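Local coordinates for Molybdate/tungstate binding protein (Sporomusa ovata, PDB 1FR3), which binds molybdate and tungstate oxyanions as a hexamer of small TOBE-domain subunits and probably serves in molybdate homeostasis, at residues G19-I25 / A37-V43. Sequence-based numbering, arbitrary orientation.
Sequences GTVMAKI and AITIDSV. With WO4 (tungstate(VI)ion), chain R; WO4 (tungstate(VI)ion), chain N.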
ATOM      1  N   GLY A  19     -10.506  17.698  -3.205  1.00 13.40           N
ATOM      2  CA  GLY A  19     -11.106  17.726  -1.871  1.00 14.02           C
ATOM      3  C   GLY A  19     -10.221  18.624  -1.006  1.00 14.18           C
ATOM      4  O   GLY A  19      -9.411  19.365  -1.558  1.00 14.34           O
ATOM      5  N   THR A  20     -10.351  18.531   0.313  1.00 14.56           N
ATOM      6  CA  THR A  20      -9.524  19.367   1.184  1.00 14.81           C
ATOM      7  C   THR A  20      -8.100  18.829   1.286  1.00 13.00           C
ATOM      8  O   THR A  20      -7.136  19.591   1.399  1.00 14.04           O
ATOM      9  CB  THR A  20     -10.139  19.465   2.594  1.00 15.77           C
ATOM     10  OG1 THR A  20     -11.465  20.000   2.464  1.00 18.40           O
ATOM     11  CG2 THR A  20      -9.323  20.377   3.496  1.00 16.95           C
ATOM     12  N   VAL A  21      -7.986  17.503   1.250  1.00 11.17           N
ATOM     13  CA  VAL A  21      -6.677  16.861   1.380  1.00  9.69           C
ATOM     14  C   VAL A  21      -6.316  16.018   0.165  1.00  8.11           C
ATOM     15  O   VAL A  21      -5.197  16.103  -0.343  1.00  8.14           O
ATOM     16  CB  VAL A  21      -6.673  15.976   2.641  1.00  9.70           C
ATOM     17  CG1 VAL A  21      -5.434  15.101   2.722  1.00 10.28           C
ATOM     18  CG2 VAL A  21      -6.798  16.871   3.871  1.00 10.26           C
ATOM     19  N   MET A  22      -7.282  15.248  -0.313  1.00  8.21           N
ATOM     20  CA  MET A  22      -7.091  14.364  -1.448  1.00  8.15           C
ATOM     21  C   MET A  22      -7.719  14.881  -2.734  1.00  8.52           C
ATOM     22  O   MET A  22      -8.626  15.709  -2.734  1.00  8.84           O
ATOM     23  CB  MET A  22      -7.682  12.982  -1.124  1.00  8.17           C
ATOM     24  CG  MET A  22      -7.077  12.333   0.112  1.00  9.04           C
ATOM     25  SD  MET A  22      -5.310  12.025   0.021  1.00  8.94           S
ATOM     26  CE  MET A  22      -5.229  10.778  -1.265  1.00 10.27           C
ATOM     27  N   ALA A  23      -7.252  14.334  -3.852  1.00  6.93           N
ATOM     28  CA  ALA A  23      -7.783  14.669  -5.167  1.00  7.65           C
ATOM     29  C   ALA A  23      -7.999  13.382  -5.962  1.00  7.62           C
ATOM     30  O   ALA A  23      -7.178  12.465  -5.871  1.00  7.31           O
ATOM     31  CB  ALA A  23      -6.833  15.580  -5.926  1.00  7.32           C
ATOM     32  N   LYS A  24      -9.109  13.308  -6.674  1.00  7.00           N
ATOM     33  CA  LYS A  24      -9.393  12.162  -7.532  1.00  6.73           C
ATOM     34  C   LYS A  24      -8.913  12.505  -8.937  1.00  6.90           C
ATOM     35  O   LYS A  24      -9.349  13.506  -9.503  1.00  7.41           O
ATOM     36  CB  LYS A  24     -10.892  11.845  -7.555  1.00  7.75           C
ATOM     37  CG  LYS A  24     -11.255  10.755  -8.555  1.00  9.10           C
ATOM     38  CD  LYS A  24     -12.727  10.417  -8.580  1.00 10.88           C
ATOM     39  CE  LYS A  24     -13.619  11.563  -9.012  1.00 11.24           C
ATOM     40  NZ  LYS A  24     -15.021  11.108  -9.275  1.00 13.30           N
ATOM     41  N   ILE A  25      -8.031  11.685  -9.504  1.00  6.35           N
ATOM     42  CA  ILE A  25      -7.524  11.920 -10.850  1.00  5.91           C
ATOM     43  C   ILE A  25      -8.111  10.818 -11.740  1.00  5.93           C
ATOM     44  O   ILE A  25      -7.785   9.650 -11.533  1.00  6.53           O
ATOM     45  CB  ILE A  25      -5.992  11.871 -10.944  1.00  5.84           C
ATOM     46  CG1 ILE A  25      -5.313  12.662  -9.826  1.00  6.80           C
ATOM     47  CG2 ILE A  25      -5.514  12.374 -12.303  1.00  6.60           C
ATOM     48  CD1 ILE A  25      -5.663  14.117  -9.708  1.00  7.19           C
ATOM     49  N   ALA A  37      -6.005   8.311  -6.417  1.00  4.95           N
ATOM     50  CA  ALA A  37      -6.298   9.215  -5.301  1.00  4.82           C
ATOM     51  C   ALA A  37      -4.949   9.687  -4.749  1.00  5.54           C
ATOM     52  O   ALA A  37      -4.211   8.886  -4.171  1.00  5.84           O
ATOM     53  CB  ALA A  37      -7.149   8.554  -4.248  1.00  5.40           C
ATOM     54  N   ILE A  38      -4.639  10.951  -4.992  1.00  6.32           N
ATOM     55  CA  ILE A  38      -3.370  11.541  -4.567  1.00  6.62           C
ATOM     56  C   ILE A  38      -3.620  12.802  -3.754  1.00  7.22           C
ATOM     57  O   ILE A  38      -4.772  13.215  -3.614  1.00  7.73           O
ATOM     58  CB  ILE A  38      -2.470  11.855  -5.775  1.00  6.72           C
ATOM     59  CG1 ILE A  38      -3.071  12.955  -6.657  1.00  6.76           C
ATOM     60  CG2 ILE A  38      -2.235  10.583  -6.593  1.00  6.66           C
ATOM     61  CD1 ILE A  38      -2.236  13.324  -7.863  1.00  8.24           C
ATOM     62  N   THR A  39      -2.568  13.422  -3.212  1.00  6.47           N
ATOM     63  CA  THR A  39      -2.819  14.647  -2.438  1.00  6.99           C
ATOM     64  C   THR A  39      -3.050  15.848  -3.347  1.00  7.47           C
ATOM     65  O   THR A  39      -2.566  15.911  -4.475  1.00  6.56           O
ATOM     66  CB  THR A  39      -1.656  14.954  -1.478  1.00  6.90           C
ATOM     67  OG1 THR A  39      -0.492  15.227  -2.266  1.00  8.22           O
ATOM     68  CG2 THR A  39      -1.396  13.775  -0.551  1.00  7.64           C
ATOM     69  N   ILE A  40      -3.782  16.836  -2.823  1.00  9.02           N
ATOM     70  CA  ILE A  40      -4.007  18.067  -3.583  1.00 10.35           C
ATOM     71  C   ILE A  40      -2.667  18.772  -3.799  1.00 10.65           C
ATOM     72  O   ILE A  40      -2.459  19.449  -4.806  1.00 10.76           O
ATOM     73  CB  ILE A  40      -5.041  18.982  -2.922  1.00 11.91           C
ATOM     74  CG1 ILE A  40      -4.632  19.414  -1.512  1.00 13.16           C
ATOM     75  CG2 ILE A  40      -6.394  18.275  -2.866  1.00 12.22           C
ATOM     76  CD1 ILE A  40      -5.458  20.585  -1.006  1.00 14.87           C
ATOM     77  N   ASP A  41      -1.728  18.562  -2.883  1.00 10.94           N
ATOM     78  CA  ASP A  41      -0.391  19.128  -2.991  1.00 11.81           C
ATOM     79  C   ASP A  41       0.269  18.685  -4.295  1.00 10.36           C
ATOM     80  O   ASP A  41       0.924  19.466  -4.979  1.00 10.21           O
ATOM     81  CB  ASP A  41       0.464  18.683  -1.802  1.00 14.02           C
ATOM     82  CG  ASP A  41      -0.147  19.104  -0.469  1.00 16.13           C
ATOM     83  OD1 ASP A  41      -1.228  18.556  -0.156  1.00 17.26           O
ATOM     84  OD2 ASP A  41       0.460  19.933   0.231  1.00 18.31           O
ATOM     85  N   SER A  42       0.080  17.407  -4.631  1.00  9.06           N
ATOM     86  CA  SER A  42       0.657  16.858  -5.860  1.00  8.79           C
ATOM     87  C   SER A  42       0.000  17.448  -7.101  1.00  8.27           C
ATOM     88  O   SER A  42       0.663  17.655  -8.118  1.00  8.29           O
ATOM     89  CB  SER A  42       0.524  15.334  -5.855  1.00  9.23           C
ATOM     90  OG  SER A  42       1.376  14.753  -4.885  1.00  9.59           O
ATOM     91  N   VAL A  43      -1.309  17.694  -7.042  1.00  8.35           N
ATOM     92  CA  VAL A  43      -1.992  18.314  -8.183  1.00  8.83           C
ATOM     93  C   VAL A  43      -1.369  19.678  -8.482  1.00  9.41           C
ATOM     94  O   VAL A  43      -1.110  20.015  -9.634  1.00  9.84           O
ATOM     95  CB  VAL A  43      -3.499  18.450  -7.922  1.00  8.65           C
ATOM     96  CG1 VAL A  43      -4.171  19.280  -9.006  1.00 10.29           C
ATOM     97  CG2 VAL A  43      -4.120  17.058  -7.853  1.00  9.74           C
TER
HETATM   98  W   WO4 R 406       0.688  11.162  -3.244  1.00  8.03           W
HETATM   99  O1  WO4 R 406       0.256  12.832  -3.577  1.00  6.00           O
HETATM  100  O2  WO4 R 406       1.024  10.279  -4.744  1.00  5.84           O
HETATM  101  O3  WO4 R 406      -0.666  10.408  -2.451  1.00  6.41           O
HETATM  102  O4  WO4 R 406       2.130  11.075  -2.242  1.00  7.05           O
HETATM  103  W   WO4 N 414     -11.252  14.595   1.698  0.50  9.00           W
HETATM  104  O1  WO4 N 414      -9.644  14.831   1.044  0.50 10.22           O
HETATM  105  O2  WO4 N 414     -12.212  13.578   0.629  0.50  9.80           O
HETATM  106  O3  WO4 N 414     -11.109  13.886   3.290  0.50  9.48           O
HETATM  107  O4  WO4 N 414     -12.055  16.165   1.821  0.50 11.24           O
HETATM  108  O   HOH W   1      -3.199  17.209   1.128  1.00 16.35           O
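A23 and I38 form an antiparallel hydrogen-bonded pair: A23 N donates to I38 O at 2.7 Å, and I38 N returns a bond to A23 O. At the M22/T39 pair, where strand 22-29 begins and strand 32-39 ends, the side chains diverge, yet I40 N of helix 40-46 still reaches V21 O at 2.9 Å, tilted 32° from the carbonyl plane. A water bridges V21 O to D41 OD1. On the sheet face that carries A23 and I38, A23 CB meets V43 CG2 at 3.6 Å, and I25 crosses I38 at about a right angle, I25 CG1 against I38 CD1. I40 CD1 comes within 3.1 Å of T20 O. This hairpin, in a TOBE domain of the OB clan, illustrates how backbone amides bind oxyanions: V21 N and M22 N both donate to O1 of one tungstate, and the same amides of two other subunits also bond to that ion. At the helix N-cap, T39 N (2.9 Å) and T39 OG1 (2.8 Å) both donate to O1 of the second tungstate, with S42 OG 2.6 Å from that oxygen; S4 OG, R6 N, K59 NZ and A60 N of a neighbouring subunit also donate to this ion. T39 OG1, at chi1 64° between backbone N and carbonyl carbon, also accepts from S42 N. A valine here would probably cost tungstate O1 a donor and S42 N its side-chain cap.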